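Local coordinates for protein DyP2 (Amycolatopsis sp. ATCC 39116, PDB 4G2C) that probably oxidises dyes and other substrates with peroxide at a haem centre, as a multifunctional dye peroxidase from a lignin-reactive bacterium that also binds manganese, at residues A[51-59]-A[484-492]; A[150-160]-A[474-482]. One frame throughout, in Å; residues are numbered along the deposited sequence.

Contact 1 of 2, residues A[51-59]-A[484-492]; sequences LDELQPNIL and MPSLAFLRS
A bend at the second torsion of Glu53 (chi2 -73°) and another at the third torsion of Arg491 (chi3 -54°) bring the carboxylate and the guanidinium together over the first turn of helix 487-491. They form a bidentate salt bridge, end-on: NH1 of Arg491 gives to OE1 of Glu53, and Arg491 NH2 lies 2.8 Å from Glu53 OE2. The two flat groups are nearly coplanar, 28° apart, and both oxygens are met on their syn side. Ala488 packs against this pair, its CB 3.5 Å from Glu53 OE1 and its CA over one face of the guanidinium, toward the rim. The backbone of Glu53 joins in as well, since its O accepts from Leu487 N at 2.8 Å.

Gln55 works on the turn just before that helix. Its chain continues extended from CG and carries the amide to Pro485, where NE2 donates to Pro485 O at 2.9 Å, in the carbonyl plane and on a lone pair. NE2 also gives a bond to Val117 O, so both its hydrogens can be used. The CB of Met484 sits 3.3 Å from the same NE2, while CD2 of Leu487 rests on Gln55 CG at 3.9 Å and Leu487 also touches Met91. Ser486 is the N-cap of the helix: its OG accepts a capping bond from Phe489 N and is also hydrogen-bonded to Asp257.

The joint thus ties the chain around Glu53, on helix 45-53, to helix 487-491. Glu53 stands beside the amino end of helix 487-491, where the helix dipole and the arginine would both be expected to favour its ionised form, while Pro485 O, on a buried residue, takes the Gln55 amide and a weak bond from a water.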
ATOM      1  N   LEU A  51     -19.450   6.483  -9.845  1.00 26.20           N
ATOM      2  CA  LEU A  51     -19.513   5.920  -8.502  1.00 29.41           C
ATOM      3  C   LEU A  51     -20.380   4.671  -8.405  1.00 28.47           C
ATOM      4  O   LEU A  51     -20.101   3.792  -7.585  1.00 29.08           O
ATOM      5  CB  LEU A  51     -20.039   6.961  -7.511  1.00 27.02           C
ATOM      6  CG  LEU A  51     -19.046   8.016  -7.020  1.00 35.28           C
ATOM      7  CD1 LEU A  51     -19.754   9.038  -6.125  1.00 36.08           C
ATOM      8  CD2 LEU A  51     -17.886   7.362  -6.282  1.00 31.54           C
ATOM      9  N   ASP A  52     -21.444   4.622  -9.212  1.00 28.57           N
ATOM     10  CA  ASP A  52     -22.368   3.488  -9.231  1.00 31.26           C
ATOM     11  C   ASP A  52     -21.722   2.302  -9.913  1.00 28.40           C
ATOM     12  O   ASP A  52     -22.136   1.160  -9.705  1.00 29.89           O
ATOM     13  CB  ASP A  52     -23.665   3.834  -9.986  1.00 32.52           C
ATOM     14  CG  ASP A  52     -24.568   4.769  -9.205  1.00 32.88           C
ATOM     15  OD1 ASP A  52     -24.529   4.715  -7.957  1.00 36.59           O
ATOM     16  OD2 ASP A  52     -25.306   5.557  -9.835  1.00 34.00           O
ATOM     17  N   GLU A  53     -20.717   2.571 -10.739  1.00 24.00           N
ATOM     18  CA  GLU A  53     -20.096   1.498 -11.511  1.00 29.32           C
ATOM     19  C   GLU A  53     -18.667   1.179 -11.056  1.00 28.55           C
ATOM     20  O   GLU A  53     -17.995   0.337 -11.638  1.00 28.68           O
ATOM     21  CB  GLU A  53     -20.134   1.823 -12.999  1.00 26.30           C
ATOM     22  CG  GLU A  53     -21.538   2.011 -13.546  1.00 29.04           C
ATOM     23  CD  GLU A  53     -22.313   0.698 -13.669  1.00 31.98           C
ATOM     24  OE1 GLU A  53     -21.808  -0.354 -13.221  1.00 32.38           O
ATOM     25  OE2 GLU A  53     -23.436   0.720 -14.213  1.00 38.30           O
ATOM     26  N   LEU A  54     -18.220   1.844 -10.002  1.00 27.30           N
ATOM     27  CA  LEU A  54     -16.864   1.651  -9.496  1.00 28.59           C
ATOM     28  C   LEU A  54     -16.854   0.638  -8.367  1.00 23.02           C
ATOM     29  O   LEU A  54     -17.719   0.671  -7.496  1.00 22.70           O
ATOM     30  CB  LEU A  54     -16.288   2.974  -8.966  1.00 22.46           C
ATOM     31  CG  LEU A  54     -14.779   2.945  -8.710  1.00 23.09           C
ATOM     32  CD1 LEU A  54     -14.008   3.057 -10.029  1.00 21.08           C
ATOM     33  CD2 LEU A  54     -14.341   4.028  -7.730  1.00 21.98           C
ATOM     34  N   GLN A  55     -15.847  -0.232  -8.361  1.00 26.99           N
ATOM     35  CA  GLN A  55     -15.619  -1.110  -7.216  1.00 25.17           C
ATOM     36  C   GLN A  55     -15.237  -0.318  -5.970  1.00 24.26           C
ATOM     37  O   GLN A  55     -14.632   0.749  -6.075  1.00 23.59           O
ATOM     38  CB  GLN A  55     -14.518  -2.136  -7.505  1.00 27.36           C
ATOM     39  CG  GLN A  55     -14.830  -3.152  -8.595  1.00 23.03           C
ATOM     40  CD  GLN A  55     -13.746  -4.197  -8.681  1.00 24.02           C
ATOM     41  OE1 GLN A  55     -13.288  -4.704  -7.659  1.00 23.48           O
ATOM     42  NE2 GLN A  55     -13.309  -4.509  -9.892  1.00 25.15           N
ATOM     43  N   PRO A  56     -15.594  -0.851  -4.783  1.00 24.51           N
ATOM     44  CA  PRO A  56     -15.120  -0.369  -3.481  1.00 23.03           C
ATOM     45  C   PRO A  56     -13.601  -0.553  -3.327  1.00 24.75           C
ATOM     46  O   PRO A  56     -12.954  -1.241  -4.133  1.00 22.08           O
ATOM     47  CB  PRO A  56     -15.832  -1.296  -2.482  1.00 22.63           C
ATOM     48  CG  PRO A  56     -16.969  -1.901  -3.228  1.00 21.50           C
ATOM     49  CD  PRO A  56     -16.513  -1.995  -4.646  1.00 26.38           C
ATOM     50  N   ASN A  57     -13.056   0.060  -2.281  1.00 22.62           N
ATOM     51  CA  ASN A  57     -11.657  -0.100  -1.886  1.00 22.85           C
ATOM     52  C   ASN A  57     -10.696   0.760  -2.711  1.00 24.59           C
ATOM     53  O   ASN A  57      -9.504   0.819  -2.416  1.00 20.19           O
ATOM     54  CB  ASN A  57     -11.235  -1.578  -1.898  1.00 20.36           C
ATOM     55  CG  ASN A  57      -9.974  -1.839  -1.074  1.00 20.72           C
ATOM     56  OD1 ASN A  57      -9.744  -1.208  -0.033  1.00 24.50           O
ATOM     57  ND2 ASN A  57      -9.151  -2.763  -1.537  1.00 20.69           N
ATOM     58  N   ILE A  58     -11.218   1.440  -3.734  1.00 21.64           N
ATOM     59  CA  ILE A  58     -10.352   2.189  -4.627  1.00 23.14           C
ATOM     60  C   ILE A  58     -10.238   3.657  -4.201  1.00 20.63           C
ATOM     61  O   ILE A  58      -9.177   4.091  -3.782  1.00 20.96           O
ATOM     62  CB  ILE A  58     -10.779   2.045  -6.112  1.00 24.72           C
ATOM     63  CG1 ILE A  58     -10.644   0.583  -6.568  1.00 24.19           C
ATOM     64  CG2 ILE A  58      -9.915   2.931  -6.994  1.00 19.24           C
ATOM     65  CD1 ILE A  58     -11.392   0.242  -7.879  1.00 20.50           C
ATOM     66  N   LEU A  59     -11.327   4.408  -4.301  1.00 23.83           N
ATOM     67  CA  LEU A  59     -11.325   5.812  -3.872  1.00 29.35           C
ATOM     68  C   LEU A  59     -11.272   5.944  -2.338  1.00 26.98           C
ATOM     69  O   LEU A  59     -10.925   6.998  -1.800  1.00 26.97           O
ATOM     70  CB  LEU A  59     -12.543   6.564  -4.428  1.00 20.73           C
ATOM     71  CG  LEU A  59     -12.680   6.862  -5.924  1.00 26.52           C
ATOM     72  CD1 LEU A  59     -14.024   7.495  -6.208  1.00 23.60           C
ATOM     73  CD2 LEU A  59     -11.553   7.776  -6.462  1.00 22.54           C
ATOM     74  N   MET A 484      -8.599  -3.682 -11.645  1.00 18.93           N
ATOM     75  CA  MET A 484      -9.983  -3.829 -11.207  1.00 23.41           C
ATOM     76  C   MET A 484     -10.872  -3.072 -12.188  1.00 22.07           C
ATOM     77  O   MET A 484     -10.855  -1.848 -12.237  1.00 24.26           O
ATOM     78  CB  MET A 484     -10.237  -3.325  -9.779  1.00 20.42           C
ATOM     79  CG  MET A 484      -9.101  -3.462  -8.786  1.00 31.34           C
ATOM     80  SD  MET A 484      -8.392  -5.087  -8.438  1.00 26.82           S
ATOM     81  CE  MET A 484      -7.319  -5.290  -9.845  1.00 30.32           C
ATOM     82  N   PRO A 485     -11.637  -3.806 -12.994  1.00 26.40           N
ATOM     83  CA  PRO A 485     -12.513  -3.180 -13.986  1.00 24.27           C
ATOM     84  C   PRO A 485     -13.799  -2.674 -13.368  1.00 23.82           C
ATOM     85  O   PRO A 485     -14.091  -2.939 -12.202  1.00 26.15           O
ATOM     86  CB  PRO A 485     -12.815  -4.328 -14.952  1.00 26.27           C
ATOM     87  CG  PRO A 485     -12.681  -5.548 -14.117  1.00 27.06           C
ATOM     88  CD  PRO A 485     -11.603  -5.274 -13.127  1.00 27.30           C
ATOM     89  N   SER A 486     -14.559  -1.925 -14.157  1.00 25.51           N
ATOM     90  CA  SER A 486     -15.820  -1.374 -13.701  1.00 24.13           C
ATOM     91  C   SER A 486     -16.845  -2.484 -13.530  1.00 26.63           C
ATOM     92  O   SER A 486     -16.747  -3.545 -14.168  1.00 25.59           O
ATOM     93  CB  SER A 486     -16.328  -0.353 -14.713  1.00 24.16           C
ATOM     94  OG  SER A 486     -16.647  -1.004 -15.931  1.00 29.65           O
ATOM     95  N   LEU A 487     -17.843  -2.235 -12.682  1.00 27.14           N
ATOM     96  CA  LEU A 487     -18.935  -3.190 -12.493  1.00 27.29           C
ATOM     97  C   LEU A 487     -19.722  -3.455 -13.778  1.00 28.54           C
ATOM     98  O   LEU A 487     -20.102  -4.588 -14.040  1.00 28.42           O
ATOM     99  CB  LEU A 487     -19.881  -2.741 -11.374  1.00 28.00           C
ATOM    100  CG  LEU A 487     -19.263  -2.623  -9.977  1.00 28.75           C
ATOM    101  CD1 LEU A 487     -20.315  -2.213  -8.935  1.00 26.63           C
ATOM    102  CD2 LEU A 487     -18.543  -3.898  -9.572  1.00 27.22           C
ATOM    103  N   ALA A 488     -19.961  -2.410 -14.567  1.00 28.14           N
ATOM    104  CA  ALA A 488     -20.666  -2.546 -15.837  1.00 30.65           C
ATOM    105  C   ALA A 488     -19.919  -3.476 -16.797  1.00 30.53           C
ATOM    106  O   ALA A 488     -20.535  -4.229 -17.547  1.00 31.83           O
ATOM    107  CB  ALA A 488     -20.908  -1.170 -16.478  1.00 26.74           C
ATOM    108  N   PHE A 489     -18.590  -3.433 -16.770  1.00 28.93           N
ATOM    109  CA  PHE A 489     -17.828  -4.372 -17.585  1.00 30.53           C
ATOM    110  C   PHE A 489     -18.106  -5.805 -17.154  1.00 28.76           C
ATOM    111  O   PHE A 489     -18.363  -6.678 -17.986  1.00 30.96           O
ATOM    112  CB  PHE A 489     -16.324  -4.115 -17.497  1.00 27.12           C
ATOM    113  CG  PHE A 489     -15.504  -5.250 -18.039  1.00 32.61           C
ATOM    114  CD1 PHE A 489     -15.309  -5.392 -19.413  1.00 33.14           C
ATOM    115  CD2 PHE A 489     -14.958  -6.199 -17.183  1.00 28.97           C
ATOM    116  CE1 PHE A 489     -14.565  -6.447 -19.913  1.00 30.65           C
ATOM    117  CE2 PHE A 489     -14.213  -7.253 -17.677  1.00 27.24           C
ATOM    118  CZ  PHE A 489     -14.021  -7.381 -19.039  1.00 30.37           C
ATOM    119  N   LEU A 490     -18.035  -6.043 -15.849  1.00 27.54           N
ATOM    120  CA  LEU A 490     -18.208  -7.387 -15.313  1.00 32.27           C
ATOM    121  C   LEU A 490     -19.608  -7.946 -15.625  1.00 33.97           C
ATOM    122  O   LEU A 490     -19.749  -9.119 -15.964  1.00 32.08           O
ATOM    123  CB  LEU A 490     -17.925  -7.407 -13.812  1.00 26.47           C
ATOM    124  CG  LEU A 490     -16.504  -7.030 -13.374  1.00 27.54           C
ATOM    125  CD1 LEU A 490     -16.382  -7.040 -11.861  1.00 26.08           C
ATOM    126  CD2 LEU A 490     -15.433  -7.930 -14.007  1.00 30.92           C
ATOM    127  N   ARG A 491     -20.629  -7.099 -15.520  1.00 33.74           N
ATOM    128  CA  ARG A 491     -21.996  -7.500 -15.850  1.00 36.57           C
ATOM    129  C   ARG A 491     -22.144  -7.789 -17.352  1.00 37.65           C
ATOM    130  O   ARG A 491     -22.929  -8.651 -17.750  1.00 37.75           O
ATOM    131  CB  ARG A 491     -23.016  -6.432 -15.427  1.00 33.37           C
ATOM    132  CG  ARG A 491     -23.108  -6.133 -13.922  1.00 39.28           C
ATOM    133  CD  ARG A 491     -24.397  -5.348 -13.582  1.00 34.25           C
ATOM    134  NE  ARG A 491     -24.529  -4.123 -14.376  1.00 36.44           N
ATOM    135  CZ  ARG A 491     -23.907  -2.980 -14.087  1.00 33.55           C
ATOM    136  NH1 ARG A 491     -23.116  -2.925 -13.029  1.00 33.86           N
ATOM    137  NH2 ARG A 491     -24.065  -1.900 -14.853  1.00 28.00           N
ATOM    138  N   SER A 492     -21.384  -7.071 -18.176  1.00 35.60           N
ATOM    139  CA  SER A 492     -21.502  -7.175 -19.635  1.00 36.25           C
ATOM    140  C   SER A 492     -20.901  -8.453 -20.229  1.00 35.36           C
ATOM    141  O   SER A 492     -21.027  -8.707 -21.426  1.00 35.10           O
ATOM    142  CB  SER A 492     -20.854  -5.960 -20.307  1.00 37.84           C
ATOM    143  OG  SER A 492     -19.433  -6.090 -20.338  1.00 40.66           O
TER
HETATM  144  O   HOH W   1     -13.843  -0.356 -10.920  1.00 22.63           O

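Contact 2 of 2, residues A[150-160]-A[474-482]; sequences DPAVTEWEGHY and VTMKGGEYF
Trp156 lays one face of its indole on the glycine pair of the strand: Gly478 CA sits over the five-membered ring, 3.9 Å from its centroid, in a CH-pi contact, and Gly479 N lies over the same face. The opposite face is covered by Val153 CA, and a water bridging Tyr160 O and Gly479 O lies at the edge, in plane. Tyr160 is layered in a similar way, with Gly478 C over one face of its ring and His159 CD2 over the other; its hydroxyl bonds to Glu199.

Here the loop between helix 145-148 and strand 166-172, part of the ferredoxin-like DyP barrel domain, packs against strand 474-484, which pairs antiparallel with strand 267-278. A single direct hydrogen bond joins them, from Glu157 N to Lys477 O at 2.8 Å. A second water adds a bridge from Glu155 O to Met476 O.

Met476, its CG turned away from the backbone N (chi1 160°) and its chain bent at chi2, reaches across to the 150-160 loop, its CE 3.9 Å from Trp156 CZ2 and its CB 4.0 Å from Pro151 CD. Its CG also lies against the carboxylate of Asp150, which is held by Arg274 and Gln446. Lys477 folds its CE to 3.4 Å from Glu157 OE2, but Lys477 NZ stays 4.5 Å from that oxygen; a water bonded to NZ makes a weak bond to Glu157 OE2, while Glu157 OE1 forms its salt bridge with Lys275.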
ATOM      1  N   ASP A 150      14.131  -7.184  -7.903  1.00 25.95           N
ATOM      2  CA  ASP A 150      13.443  -8.268  -7.198  1.00 27.04           C
ATOM      3  C   ASP A 150      14.231  -9.577  -7.258  1.00 28.28           C
ATOM      4  O   ASP A 150      15.040  -9.799  -8.159  1.00 28.03           O
ATOM      5  CB  ASP A 150      12.066  -8.531  -7.823  1.00 24.37           C
ATOM      6  CG  ASP A 150      10.982  -7.604  -7.290  1.00 28.47           C
ATOM      7  OD1 ASP A 150      11.155  -7.003  -6.191  1.00 29.00           O
ATOM      8  OD2 ASP A 150       9.946  -7.484  -7.974  1.00 24.67           O
ATOM      9  N   PRO A 151      13.993 -10.461  -6.294  1.00 25.26           N
ATOM     10  CA  PRO A 151      14.539 -11.800  -6.498  1.00 26.59           C
ATOM     11  C   PRO A 151      13.974 -12.397  -7.790  1.00 32.43           C
ATOM     12  O   PRO A 151      12.825 -12.102  -8.147  1.00 27.62           O
ATOM     13  CB  PRO A 151      14.046 -12.578  -5.270  1.00 25.13           C
ATOM     14  CG  PRO A 151      13.146 -11.610  -4.492  1.00 24.71           C
ATOM     15  CD  PRO A 151      13.489 -10.244  -4.931  1.00 27.04           C
ATOM     16  N   ALA A 152      14.775 -13.203  -8.482  1.00 32.60           N
ATOM     17  CA  ALA A 152      14.314 -13.920  -9.672  1.00 33.91           C
ATOM     18  C   ALA A 152      13.047 -14.708  -9.372  1.00 27.92           C
ATOM     19  O   ALA A 152      12.818 -15.129  -8.242  1.00 27.93           O
ATOM     20  CB  ALA A 152      15.397 -14.853 -10.194  1.00 32.85           C
ATOM     21  N   VAL A 153      12.233 -14.901 -10.399  1.00 26.67           N
ATOM     22  CA  VAL A 153      10.961 -15.595 -10.256  1.00 31.83           C
ATOM     23  C   VAL A 153      11.138 -16.999  -9.687  1.00 32.39           C
ATOM     24  O   VAL A 153      10.251 -17.491  -8.994  1.00 30.28           O
ATOM     25  CB  VAL A 153      10.185 -15.631 -11.599  1.00 29.74           C
ATOM     26  CG1 VAL A 153       8.957 -16.534 -11.499  1.00 28.02           C
ATOM     27  CG2 VAL A 153       9.795 -14.204 -12.022  1.00 25.18           C
ATOM     28  N   THR A 154      12.281 -17.636  -9.970  1.00 36.05           N
ATOM     29  CA  THR A 154      12.543 -18.993  -9.476  1.00 37.78           C
ATOM     30  C   THR A 154      12.675 -19.045  -7.959  1.00 39.66           C
ATOM     31  O   THR A 154      12.594 -20.126  -7.363  1.00 38.38           O
ATOM     32  CB  THR A 154      13.809 -19.659 -10.101  1.00 40.57           C
ATOM     33  OG1 THR A 154      14.976 -18.882  -9.813  1.00 32.77           O
ATOM     34  CG2 THR A 154      13.653 -19.851 -11.624  1.00 43.05           C
ATOM     35  N   GLU A 155      12.872 -17.881  -7.339  1.00 34.28           N
ATOM     36  CA  GLU A 155      12.967 -17.801  -5.885  1.00 32.39           C
ATOM     37  C   GLU A 155      11.626 -17.440  -5.236  1.00 32.70           C
ATOM     38  O   GLU A 155      11.502 -17.428  -4.009  1.00 35.93           O
ATOM     39  CB  GLU A 155      14.057 -16.807  -5.469  1.00 35.56           C
ATOM     40  CG  GLU A 155      15.431 -17.081  -6.089  1.00 41.93           C
ATOM     41  CD  GLU A 155      15.985 -18.464  -5.728  1.00 57.40           C
ATOM     42  OE1 GLU A 155      15.793 -18.904  -4.567  1.00 52.17           O
ATOM     43  OE2 GLU A 155      16.610 -19.111  -6.608  1.00 54.36           O
ATOM     44  N   TRP A 156      10.624 -17.145  -6.055  1.00 27.12           N
ATOM     45  CA  TRP A 156       9.290 -16.825  -5.543  1.00 28.60           C
ATOM     46  C   TRP A 156       8.595 -18.074  -5.018  1.00 27.67           C
ATOM     47  O   TRP A 156       8.931 -19.181  -5.411  1.00 30.02           O
ATOM     48  CB  TRP A 156       8.416 -16.231  -6.647  1.00 25.62           C
ATOM     49  CG  TRP A 156       8.820 -14.876  -7.134  1.00 23.80           C
ATOM     50  CD1 TRP A 156       9.937 -14.174  -6.796  1.00 27.05           C
ATOM     51  CD2 TRP A 156       8.091 -14.054  -8.053  1.00 25.64           C
ATOM     52  NE1 TRP A 156       9.953 -12.965  -7.451  1.00 27.05           N
ATOM     53  CE2 TRP A 156       8.835 -12.868  -8.234  1.00 23.52           C
ATOM     54  CE3 TRP A 156       6.889 -14.211  -8.752  1.00 22.48           C
ATOM     55  CZ2 TRP A 156       8.404 -11.835  -9.069  1.00 23.43           C
ATOM     56  CZ3 TRP A 156       6.468 -13.190  -9.598  1.00 21.62           C
ATOM     57  CH2 TRP A 156       7.222 -12.018  -9.744  1.00 23.65           C
ATOM     58  N   GLU A 157       7.611 -17.901  -4.140  1.00 28.47           N
ATOM     59  CA  GLU A 157       6.776 -19.035  -3.746  1.00 29.76           C
ATOM     60  C   GLU A 157       6.066 -19.626  -4.968  1.00 31.51           C
ATOM     61  O   GLU A 157       5.799 -18.928  -5.958  1.00 29.46           O
ATOM     62  CB  GLU A 157       5.788 -18.651  -2.632  1.00 30.43           C
ATOM     63  CG  GLU A 157       6.484 -18.187  -1.337  1.00 30.89           C
ATOM     64  CD  GLU A 157       5.529 -17.817  -0.202  1.00 29.92           C
ATOM     65  OE1 GLU A 157       4.304 -17.762  -0.423  1.00 28.46           O
ATOM     66  OE2 GLU A 157       6.019 -17.586   0.925  1.00 38.24           O
ATOM     67  N   GLY A 158       5.773 -20.922  -4.889  1.00 29.32           N
ATOM     68  CA  GLY A 158       5.283 -21.690  -6.018  1.00 27.52           C
ATOM     69  C   GLY A 158       4.100 -21.100  -6.759  1.00 33.79           C
ATOM     70  O   GLY A 158       4.125 -21.003  -7.986  1.00 31.82           O
ATOM     71  N   HIS A 159       3.062 -20.698  -6.029  1.00 33.47           N
ATOM     72  CA  HIS A 159       1.862 -20.175  -6.687  1.00 32.75           C
ATOM     73  C   HIS A 159       2.075 -18.878  -7.485  1.00 28.12           C
ATOM     74  O   HIS A 159       1.349 -18.630  -8.443  1.00 32.40           O
ATOM     75  CB  HIS A 159       0.669 -20.072  -5.721  1.00 37.12           C
ATOM     76  CG  HIS A 159       0.963 -19.336  -4.448  1.00 35.55           C
ATOM     77  ND1 HIS A 159       1.961 -19.720  -3.574  1.00 41.65           N
ATOM     78  CD2 HIS A 159       0.372 -18.249  -3.891  1.00 31.63           C
ATOM     79  CE1 HIS A 159       1.978 -18.896  -2.539  1.00 36.71           C
ATOM     80  NE2 HIS A 159       1.020 -17.998  -2.704  1.00 35.34           N
ATOM     81  N   TYR A 160       3.086 -18.085  -7.123  1.00 25.79           N
ATOM     82  CA  TYR A 160       3.405 -16.854  -7.862  1.00 27.16           C
ATOM     83  C   TYR A 160       4.227 -17.120  -9.124  1.00 30.09           C
ATOM     84  O   TYR A 160       4.412 -16.225  -9.956  1.00 24.41           O
ATOM     85  CB  TYR A 160       4.091 -15.808  -6.963  1.00 23.11           C
ATOM     86  CG  TYR A 160       3.209 -15.369  -5.806  1.00 23.86           C
ATOM     87  CD1 TYR A 160       2.096 -14.570  -6.026  1.00 29.93           C
ATOM     88  CD2 TYR A 160       3.467 -15.775  -4.507  1.00 28.68           C
ATOM     89  CE1 TYR A 160       1.264 -14.180  -4.975  1.00 26.35           C
ATOM     90  CE2 TYR A 160       2.643 -15.382  -3.444  1.00 28.47           C
ATOM     91  CZ  TYR A 160       1.540 -14.592  -3.693  1.00 26.36           C
ATOM     92  OH  TYR A 160       0.708 -14.200  -2.664  1.00 25.00           O
ATOM     93  N   VAL A 474      13.199  -7.339   4.566  1.00 26.49           N
ATOM     94  CA  VAL A 474      11.970  -7.550   3.816  1.00 23.57           C
ATOM     95  C   VAL A 474      12.263  -8.310   2.528  1.00 24.12           C
ATOM     96  O   VAL A 474      13.139  -7.920   1.747  1.00 26.31           O
ATOM     97  CB  VAL A 474      11.262  -6.218   3.516  1.00 26.62           C
ATOM     98  CG1 VAL A 474      10.152  -6.410   2.475  1.00 21.63           C
ATOM     99  CG2 VAL A 474      10.725  -5.592   4.823  1.00 23.29           C
ATOM    100  N   THR A 475      11.541  -9.403   2.314  1.00 21.75           N
ATOM    101  CA  THR A 475      11.772 -10.232   1.135  1.00 23.50           C
ATOM    102  C   THR A 475      10.532 -10.393   0.269  1.00 25.01           C
ATOM    103  O   THR A 475       9.488 -10.851   0.737  1.00 25.77           O
ATOM    104  CB  THR A 475      12.281 -11.648   1.522  1.00 25.08           C
ATOM    105  OG1 THR A 475      13.385 -11.533   2.427  1.00 26.03           O
ATOM    106  CG2 THR A 475      12.724 -12.426   0.282  1.00 23.06           C
ATOM    107  N   MET A 476      10.664 -10.030  -1.002  1.00 27.90           N
ATOM    108  CA  MET A 476       9.589 -10.192  -1.981  1.00 26.01           C
ATOM    109  C   MET A 476       9.419 -11.678  -2.310  1.00 28.06           C
ATOM    110  O   MET A 476      10.350 -12.316  -2.815  1.00 21.89           O
ATOM    111  CB  MET A 476       9.927  -9.386  -3.246  1.00 25.53           C
ATOM    112  CG  MET A 476       9.204  -9.793  -4.528  1.00 24.28           C
ATOM    113  SD  MET A 476       7.435  -9.539  -4.396  1.00 28.69           S
ATOM    114  CE  MET A 476       6.949  -9.703  -6.115  1.00 25.07           C
ATOM    115  N   LYS A 477       8.232 -12.219  -2.027  1.00 28.24           N
ATOM    116  CA  LYS A 477       7.978 -13.659  -2.178  1.00 30.07           C
ATOM    117  C   LYS A 477       7.198 -13.996  -3.444  1.00 29.22           C
ATOM    118  O   LYS A 477       6.950 -15.166  -3.731  1.00 28.01           O
ATOM    119  CB  LYS A 477       7.202 -14.203  -0.971  1.00 25.82           C
ATOM    120  CG  LYS A 477       7.879 -13.981   0.360  1.00 27.20           C
ATOM    121  CD  LYS A 477       9.246 -14.648   0.408  1.00 26.98           C
ATOM    122  CE  LYS A 477       9.128 -16.160   0.500  1.00 33.83           C
ATOM    123  NZ  LYS A 477      10.461 -16.770   0.796  1.00 39.17           N
ATOM    124  N   GLY A 478       6.791 -12.968  -4.180  1.00 27.84           N
ATOM    125  CA  GLY A 478       6.001 -13.158  -5.383  1.00 21.65           C
ATOM    126  C   GLY A 478       4.843 -12.174  -5.424  1.00 26.10           C
ATOM    127  O   GLY A 478       4.385 -11.687  -4.386  1.00 22.82           O
ATOM    128  N   GLY A 479       4.354 -11.888  -6.625  1.00 28.56           N
ATOM    129  CA  GLY A 479       3.290 -10.915  -6.793  1.00 27.19           C
ATOM    130  C   GLY A 479       2.881 -10.814  -8.239  1.00 26.74           C
ATOM    131  O   GLY A 479       3.462 -11.504  -9.083  1.00 22.33           O
ATOM    132  N   GLU A 480       1.885  -9.971  -8.532  1.00 23.00           N
ATOM    133  CA  GLU A 480       1.422  -9.781  -9.917  1.00 23.57           C
ATOM    134  C   GLU A 480       0.683  -8.458 -10.088  1.00 23.47           C
ATOM    135  O   GLU A 480       0.265  -7.840  -9.099  1.00 21.41           O
ATOM    136  CB  GLU A 480       0.537 -10.970 -10.354  1.00 24.06           C
ATOM    137  CG  GLU A 480       0.017 -10.910 -11.790  1.00 24.10           C
ATOM    138  CD  GLU A 480       1.121 -10.770 -12.846  1.00 25.31           C
ATOM    139  OE1 GLU A 480       1.630 -11.801 -13.338  1.00 24.96           O
ATOM    140  OE2 GLU A 480       1.466  -9.627 -13.203  1.00 26.63           O
ATOM    141  N   TYR A 481       0.524  -8.021 -11.337  1.00 20.75           N
ATOM    142  CA  TYR A 481      -0.240  -6.805 -11.629  1.00 21.65           C
ATOM    143  C   TYR A 481      -1.608  -7.135 -12.206  1.00 24.81           C
ATOM    144  O   TYR A 481      -1.735  -8.028 -13.042  1.00 23.48           O
ATOM    145  CB  TYR A 481       0.487  -5.910 -12.634  1.00 20.17           C
ATOM    146  CG  TYR A 481       1.825  -5.385 -12.205  1.00 19.75           C
ATOM    147  CD1 TYR A 481       2.031  -4.914 -10.914  1.00 18.51           C
ATOM    148  CD2 TYR A 481       2.897  -5.363 -13.099  1.00 19.34           C
ATOM    149  CE1 TYR A 481       3.272  -4.416 -10.523  1.00 24.26           C
ATOM    150  CE2 TYR A 481       4.137  -4.874 -12.724  1.00 19.71           C
ATOM    151  CZ  TYR A 481       4.327  -4.401 -11.431  1.00 22.56           C
ATOM    152  OH  TYR A 481       5.561  -3.907 -11.047  1.00 18.99           O
ATOM    153  N   PHE A 482      -2.616  -6.378 -11.778  1.00 25.06           N
ATOM    154  CA  PHE A 482      -4.005  -6.603 -12.177  1.00 21.62           C
ATOM    155  C   PHE A 482      -4.706  -5.274 -12.535  1.00 22.61           C
ATOM    156  O   PHE A 482      -4.158  -4.193 -12.368  1.00 24.70           O
ATOM    157  CB  PHE A 482      -4.792  -7.233 -11.026  1.00 23.66           C
ATOM    158  CG  PHE A 482      -4.242  -8.559 -10.521  1.00 24.66           C
ATOM    159  CD1 PHE A 482      -3.194  -8.597  -9.609  1.00 24.05           C
ATOM    160  CD2 PHE A 482      -4.828  -9.755 -10.902  1.00 22.82           C
ATOM    161  CE1 PHE A 482      -2.716  -9.804  -9.119  1.00 24.95           C
ATOM    162  CE2 PHE A 482      -4.356 -10.959 -10.418  1.00 22.77           C
ATOM    163  CZ  PHE A 482      -3.302 -10.989  -9.527  1.00 22.32           C
TER
HETATM  164  O   HOH W   2      11.768 -14.670  -2.698  1.00 27.09           O
HETATM  165  O   HOH W   3       8.789 -19.276   1.692  1.00 40.05           O
HETATM  166  O   HOH W   4       3.032 -14.064 -10.625  1.00 33.04           O

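How the contacts relate
Strand 474-484 and helix 487-491 follow one another, so contact 1 and contact 2 sit on one continuous C-terminal piece of the chain, with centres about 28 Å apart and no other touch between them. Contact 2 holds the strand against the 150-160 loop; contact 1 takes the chain's last helix back to the region of residues 51-59 near its modelled start. Each contact brings the C-terminal run against a piece of the N-terminal half of the chain. Contact 2 reaches toward the haem: Val474, in its strand but not touching the 150-160 loop, lies against the haem, and the Asp150 side chain is about 9 Å from it.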